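Local coordinates for type III export protein PSCG (Pseudomonas aeruginosa, PDB 2UWJ) that acts as a type III secretion chaperone that, together with PscE, keeps the needle protein PscF from polymerising too early in the cytoplasm, at residues D2-L5 with I6-A10; L12-A15 with G16-Q19; Q52-Y55 with Q56-L59. All coordinates share one frame; numbering follows the deposited sequence.

Interaction 1 of 3, residues D2-L5 with I6-A10; sequences DTSL and IRELA
Arg7 N bonds back to Thr3 O at 3.1 Å. Two more backbone hydrogen bonds of the same kind follow it, from Glu8 N to Ser4 O and from Leu9 N to Leu5 O. The polar side chains add less. Ser4 OG gives only a weak bond to Glu8 OE2, at 3.4 Å. The Glu8 chain is extended beyond CG. Glu8 CG lies 3.2 Å from Ser4 O, and the carboxylate comes up beside the Ser4 side chain. That carboxylate has a stronger partner in Arg26 of a PscE chain, which forms a salt bridge with OE2. A water donates to Ser4 O and weakly accepts from Arg7 NH1; Arg7 NH2 turns to the backbone of another protein chain.

This is the start of helix 4-17, the opening helix of an all-helical chaperone in the TPR clan. Thr3 holds the N-cap position, but its side chain makes no capping bond.

Apolar contacts lie on other sides of the helix. With CG1 beside its backbone N (chi1 -57°), Ile6 lays this carbon against Thr3 CA, at 3.6 Å. The Ile6 side chain also touches Trp31 and Leu32 of helix 22-34. Leu5 and Leu9 both meet Leu27 of the same PscE chain.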
loop_
_atom_site.group_PDB
_atom_site.type_symbol
_atom_site.label_atom_id
_atom_site.label_comp_id
_atom_site.label_asym_id
_atom_site.label_seq_id
_atom_site.Cartn_x
_atom_site.Cartn_y
_atom_site.Cartn_z
ATOM N N ASP C 2 -12.810 -3.903 -14.493
ATOM C CA ASP C 2 -13.372 -4.902 -13.588
ATOM C C ASP C 2 -12.388 -5.951 -13.162
ATOM O O ASP C 2 -12.172 -6.949 -13.848
ATOM C CB ASP C 2 -14.568 -5.598 -14.197
ATOM C CG ASP C 2 -15.852 -5.051 -13.677
ATOM O OD1 ASP C 2 -16.023 -5.045 -12.432
ATOM O OD2 ASP C 2 -16.684 -4.622 -14.505
ATOM N N THR C 3 -11.846 -5.714 -11.980
ATOM C CA THR C 3 -10.844 -6.538 -11.306
ATOM C C THR C 3 -10.165 -5.386 -10.597
ATOM O O THR C 3 -9.719 -5.481 -9.449
ATOM C CB THR C 3 -9.836 -7.243 -12.277
ATOM O OG1 THR C 3 -8.813 -7.894 -11.504
ATOM C CG2 THR C 3 -9.185 -6.238 -13.248
ATOM N N SER C 4 -10.123 -4.275 -11.325
ATOM C CA SER C 4 -9.585 -3.064 -10.787
ATOM C C SER C 4 -10.727 -2.617 -9.871
ATOM O O SER C 4 -10.477 -2.198 -8.738
ATOM C CB SER C 4 -9.357 -2.031 -11.883
ATOM O OG SER C 4 -9.191 -0.751 -11.300
ATOM N N LEU C 5 -11.967 -2.719 -10.356
ATOM C CA LEU C 5 -13.125 -2.325 -9.529
ATOM C C LEU C 5 -13.381 -3.344 -8.378
ATOM O O LEU C 5 -13.794 -2.947 -7.277
ATOM C CB LEU C 5 -14.369 -2.159 -10.402
ATOM C CG LEU C 5 -15.486 -1.313 -9.802
ATOM C CD1 LEU C 5 -14.985 0.052 -9.428
ATOM C CD2 LEU C 5 -16.622 -1.200 -10.799
ATOM N N ILE C 6 -13.157 -4.639 -8.630
ATOM C CA ILE C 6 -13.297 -5.645 -7.572
ATOM C C ILE C 6 -12.306 -5.284 -6.413
ATOM O O ILE C 6 -12.646 -5.380 -5.226
ATOM C CB ILE C 6 -12.877 -7.070 -8.011
ATOM C CG1 ILE C 6 -13.666 -7.545 -9.245
ATOM C CG2 ILE C 6 -13.007 -8.014 -6.825
ATOM C CD1 ILE C 6 -15.100 -7.421 -9.120
ATOM N N ARG C 7 -11.071 -4.907 -6.765
ATOM C CA ARG C 7 -10.082 -4.559 -5.747
ATOM C C ARG C 7 -10.493 -3.291 -5.036
ATOM O O ARG C 7 -10.351 -3.193 -3.823
ATOM C CB ARG C 7 -8.666 -4.363 -6.332
ATOM C CG ARG C 7 -7.672 -4.051 -5.185
ATOM C CD ARG C 7 -6.344 -3.487 -5.658
ATOM N NE ARG C 7 -5.402 -4.532 -6.043
ATOM C CZ ARG C 7 -5.268 -5.000 -7.272
ATOM N NH1 ARG C 7 -6.010 -4.504 -8.253
ATOM N NH2 ARG C 7 -4.409 -5.988 -7.500
ATOM N N GLU C 8 -11.019 -2.313 -5.772
ATOM C CA GLU C 8 -11.427 -1.085 -5.108
ATOM C C GLU C 8 -12.610 -1.295 -4.155
ATOM O O GLU C 8 -12.685 -0.661 -3.092
ATOM C CB GLU C 8 -11.746 -0.011 -6.154
ATOM C CG GLU C 8 -10.443 0.385 -6.858
ATOM C CD GLU C 8 -10.676 1.349 -7.976
ATOM O OE1 GLU C 8 -10.396 2.556 -7.787
ATOM O OE2 GLU C 8 -11.162 0.887 -9.029
ATOM N N LEU C 9 -13.539 -2.167 -4.534
ATOM C CA LEU C 9 -14.694 -2.448 -3.673
ATOM C C LEU C 9 -14.178 -3.163 -2.428
ATOM O O LEU C 9 -14.644 -2.886 -1.325
ATOM C CB LEU C 9 -15.714 -3.345 -4.360
ATOM C CG LEU C 9 -16.648 -2.547 -5.278
ATOM C CD1 LEU C 9 -17.366 -3.535 -6.207
ATOM C CD2 LEU C 9 -17.653 -1.741 -4.414
ATOM N N ALA C 10 -13.222 -4.079 -2.599
ATOM C CA ALA C 10 -12.674 -4.761 -1.401
ATOM C C ALA C 10 -12.006 -3.734 -0.463
ATOM O O ALA C 10 -12.082 -3.864 0.772
ATOM C CB ALA C 10 -11.642 -5.847 -1.802
HETATM O O HOH W 1 -7.495 -1.440 -8.461
#

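Interaction 2 of 3, residues L12-A15 with G16-Q19; sequences LALA and GSGQ
Ser17 carries its hydroxyl between the backbone N and the carbonyl carbon (chi1 69°), which turns OG back onto the preceding turn. There Ser17 OG donates to Leu14 O at 2.6 Å, a short bond, from 17° off the carbonyl plane. Leu14 CD1 comes within 3.9 Å of Ser17 OG. The Gln19 chain runs out extended beyond CG. Gln19 NE2 donates to a water at 2.9 Å, and the water donates to Ala15 O.

The backbone marks the end of helix 4-17. Gly16 N bonds Leu12 O at 2.8 Å, and Ser17 N bonds Ala13 O at the same length. The next bond spans three residues instead of four, from Gly18 N to Ala15 O at 3.3 Å. Around this end, Ser17 OG also bonds Ser47 OG of helix 38-51, and Leu14 packs on Leu43 of that helix. Ala15 and Gln19 lie against Glu9 of a PscE chain. The helix end, Gly18 and its backbone hydrogen bonds included, also forms part of the contact with another protein chain.

The buried hydroxyl thus has partners in two helices, while the carbonyl of Ala15 is satisfied by Gly18 N and the water together.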
loop_
_atom_site.group_PDB
_atom_site.type_symbol
_atom_site.label_atom_id
_atom_site.label_comp_id
_atom_site.label_asym_id
_atom_site.label_seq_id
_atom_site.Cartn_x
_atom_site.Cartn_y
_atom_site.Cartn_z
ATOM N N LEU C 12 -12.734 -0.462 -0.299
ATOM C CA LEU C 12 -13.788 0.348 0.297
ATOM C C LEU C 12 -14.382 -0.435 1.486
ATOM O O LEU C 12 -14.613 0.126 2.540
ATOM C CB LEU C 12 -14.916 0.622 -0.715
ATOM C CG LEU C 12 -14.613 1.777 -1.699
ATOM C CD1 LEU C 12 -15.598 1.683 -2.936
ATOM C CD2 LEU C 12 -14.718 3.117 -0.933
ATOM N N ALA C 13 -14.637 -1.731 1.305
ATOM C CA ALA C 13 -15.236 -2.519 2.384
ATOM C C ALA C 13 -14.322 -2.547 3.641
ATOM O O ALA C 13 -14.799 -2.422 4.783
ATOM C CB ALA C 13 -15.505 -3.961 1.903
ATOM N N LEU C 14 -13.018 -2.729 3.414
ATOM C CA LEU C 14 -12.084 -2.775 4.550
ATOM C C LEU C 14 -12.060 -1.424 5.253
ATOM O O LEU C 14 -12.177 -1.354 6.476
ATOM C CB LEU C 14 -10.692 -3.145 4.043
ATOM C CG LEU C 14 -9.703 -3.292 5.221
ATOM C CD1 LEU C 14 -10.166 -4.459 6.133
ATOM C CD2 LEU C 14 -8.298 -3.568 4.633
ATOM N N ALA C 15 -11.937 -0.328 4.487
ATOM C CA ALA C 15 -11.915 1.014 5.092
ATOM C C ALA C 15 -13.218 1.216 5.847
ATOM O O ALA C 15 -13.232 1.703 6.967
ATOM C CB ALA C 15 -11.752 2.122 4.004
ATOM N N GLY C 16 -14.322 0.833 5.224
ATOM C CA GLY C 16 -15.628 0.977 5.841
ATOM C C GLY C 16 -15.872 0.128 7.095
ATOM O O GLY C 16 -16.628 0.528 8.002
ATOM N N SER C 17 -15.227 -1.018 7.163
ATOM C CA SER C 17 -15.381 -1.917 8.318
ATOM C C SER C 17 -14.832 -1.255 9.594
ATOM O O SER C 17 -15.176 -1.699 10.678
ATOM C CB SER C 17 -14.633 -3.253 8.092
ATOM O OG SER C 17 -13.200 -3.087 8.097
ATOM N N GLY C 18 -13.958 -0.261 9.455
ATOM C CA GLY C 18 -13.390 0.412 10.617
ATOM C C GLY C 18 -14.104 1.743 10.870
ATOM O O GLY C 18 -13.776 2.468 11.836
ATOM N N GLN C 19 -15.067 2.076 10.017
ATOM C CA GLN C 19 -15.798 3.349 10.177
ATOM C C GLN C 19 -17.316 3.171 10.214
ATOM O O GLN C 19 -18.086 3.930 9.613
ATOM C CB GLN C 19 -15.383 4.359 9.097
ATOM C CG GLN C 19 -13.913 4.733 9.238
ATOM C CD GLN C 19 -13.534 5.981 8.474
ATOM O OE1 GLN C 19 -14.252 6.966 8.505
ATOM N NE2 GLN C 19 -12.376 5.947 7.796
HETATM O O HOH W 2 -10.999 3.409 7.715
#

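Interaction 3 of 3, residues Q52-Y55 with Q56-L59; sequences QGRY and QEAL
Arg54 and Glu57 meet in a salt bridge, with Arg54 NH1 2.7 Å from Glu57 OE1. The oxygen is reached on its syn side and lies near the guanidinium plane, at the edge of the group. The two flat groups are turned 40° against each other. The Glu57 chain extends beyond CG.

Also at the edge of the same guanidinium, Arg54 NH2 gives a nearly straight bond to Gln52 OE1 at 3.2 Å. Backbone bonds tie Arg54 and Tyr55 to the helix. Ala58 N reaches Arg54 O at 3.1 Å, and Leu59 N reaches Tyr55 O at 2.9 Å. Arg54 is the N-cap residue of helix 55-59. Just before it, Gly53 closes helix 38-51 in a Schellman motif with positive phi (83°). Gly53 O lies near the rim of one face of the Tyr55 ring, 3.3 Å above its plane. Farther out, that ring stacks with His80, while Ala58 packs on Leu49 and Cys77.

A carboxylate oxygen of Glu57 and the amide oxygen of Gln52 thus hold the guanidinium at its edge. This probably limits its rotation at an exposed helix start.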
loop_
_atom_site.group_PDB
_atom_site.type_symbol
_atom_site.label_atom_id
_atom_site.label_comp_id
_atom_site.label_asym_id
_atom_site.label_seq_id
_atom_site.Cartn_x
_atom_site.Cartn_y
_atom_site.Cartn_z
ATOM N N GLN C 52 -17.025 -4.057 15.687
ATOM C CA GLN C 52 -18.343 -3.853 16.312
ATOM C C GLN C 52 -18.296 -4.375 17.755
ATOM O O GLN C 52 -19.301 -4.316 18.483
ATOM C CB GLN C 52 -19.424 -4.681 15.611
ATOM C CG GLN C 52 -19.729 -4.212 14.265
ATOM C CD GLN C 52 -20.773 -5.072 13.593
ATOM O OE1 GLN C 52 -21.955 -5.071 13.978
ATOM N NE2 GLN C 52 -20.353 -5.807 12.566
ATOM N N GLY C 53 -17.159 -4.945 18.144
ATOM C CA GLY C 53 -17.051 -5.553 19.467
ATOM C C GLY C 53 -17.617 -6.978 19.499
ATOM O O GLY C 53 -17.746 -7.570 20.577
ATOM N N ARG C 54 -17.926 -7.566 18.339
ATOM C CA ARG C 54 -18.486 -8.936 18.292
ATOM C C ARG C 54 -17.351 -9.905 18.187
ATOM O O ARG C 54 -17.149 -10.583 17.127
ATOM C CB ARG C 54 -19.390 -9.067 17.081
ATOM C CG ARG C 54 -20.658 -8.255 17.217
ATOM C CD ARG C 54 -21.693 -9.126 16.503
ATOM N NE ARG C 54 -22.157 -8.411 15.375
ATOM C CZ ARG C 54 -22.861 -8.857 14.350
ATOM N NH1 ARG C 54 -23.279 -10.119 14.195
ATOM N NH2 ARG C 54 -23.125 -7.950 13.442
ATOM N N TYR C 55 -16.584 -9.959 19.262
ATOM C CA TYR C 55 -15.368 -10.761 19.316
ATOM C C TYR C 55 -15.521 -12.267 19.177
ATOM O O TYR C 55 -14.665 -12.917 18.526
ATOM C CB TYR C 55 -14.570 -10.464 20.620
ATOM C CG TYR C 55 -14.299 -8.968 20.861
ATOM C CD1 TYR C 55 -13.579 -8.202 19.916
ATOM C CD2 TYR C 55 -14.829 -8.293 22.005
ATOM C CE1 TYR C 55 -13.388 -6.807 20.066
ATOM C CE2 TYR C 55 -14.636 -6.900 22.166
ATOM C CZ TYR C 55 -13.920 -6.168 21.202
ATOM O OH TYR C 55 -13.713 -4.818 21.371
ATOM N N GLN C 56 -16.544 -12.833 19.841
ATOM C CA GLN C 56 -16.791 -14.265 19.780
ATOM C C GLN C 56 -17.162 -14.697 18.359
ATOM O O GLN C 56 -16.713 -15.727 17.883
ATOM C CB GLN C 56 -17.883 -14.679 20.808
ATOM C CG GLN C 56 -17.307 -14.914 22.230
ATOM C CD GLN C 56 -16.375 -16.152 22.328
ATOM O OE1 GLN C 56 -16.093 -16.852 21.327
ATOM N NE2 GLN C 56 -15.899 -16.426 23.547
ATOM N N GLU C 57 -17.980 -13.913 17.680
ATOM C CA GLU C 57 -18.339 -14.281 16.316
ATOM C C GLU C 57 -17.095 -14.170 15.391
ATOM O O GLU C 57 -16.908 -15.012 14.505
ATOM C CB GLU C 57 -19.477 -13.399 15.806
ATOM C CG GLU C 57 -20.826 -13.606 16.617
ATOM C CD GLU C 57 -21.778 -12.460 16.321
ATOM O OE1 GLU C 57 -22.479 -12.482 15.287
ATOM O OE2 GLU C 57 -21.759 -11.511 17.132
ATOM N N ALA C 58 -16.253 -13.153 15.595
ATOM C CA ALA C 58 -15.040 -13.036 14.763
ATOM C C ALA C 58 -14.165 -14.255 15.027
ATOM O O ALA C 58 -13.594 -14.825 14.095
ATOM C CB ALA C 58 -14.270 -11.698 15.059
ATOM N N LEU C 59 -14.116 -14.705 16.281
ATOM C CA LEU C 59 -13.290 -15.846 16.649
ATOM C C LEU C 59 -13.827 -17.186 16.131
ATOM O O LEU C 59 -13.104 -18.162 16.117
ATOM C CB LEU C 59 -13.094 -15.923 18.172
ATOM C CG LEU C 59 -11.955 -15.042 18.724
ATOM C CD1 LEU C 59 -12.130 -15.005 20.272
ATOM C CD2 LEU C 59 -10.513 -15.631 18.328
#

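From the N terminus, interaction 1 forms the start of helix 4-17 and interaction 2 its end. Their centres are about 14 Å apart, and their segments touch only by adjoining in sequence. The chain then runs through helices 22-34 and 38-51 before interaction 3 bridges the turn into helix 55-59. Each contact is local and closes no long loop. The three follow in series, and none nests or crosses. Interaction 1 packs on helix 22-34, and interaction 2 leans on helix 38-51. Interaction 3 joins helix 38-51 to helix 71-80. Chains of PscE and of another protein meet the first two contacts, but no other protein chain of the assembly touches the third.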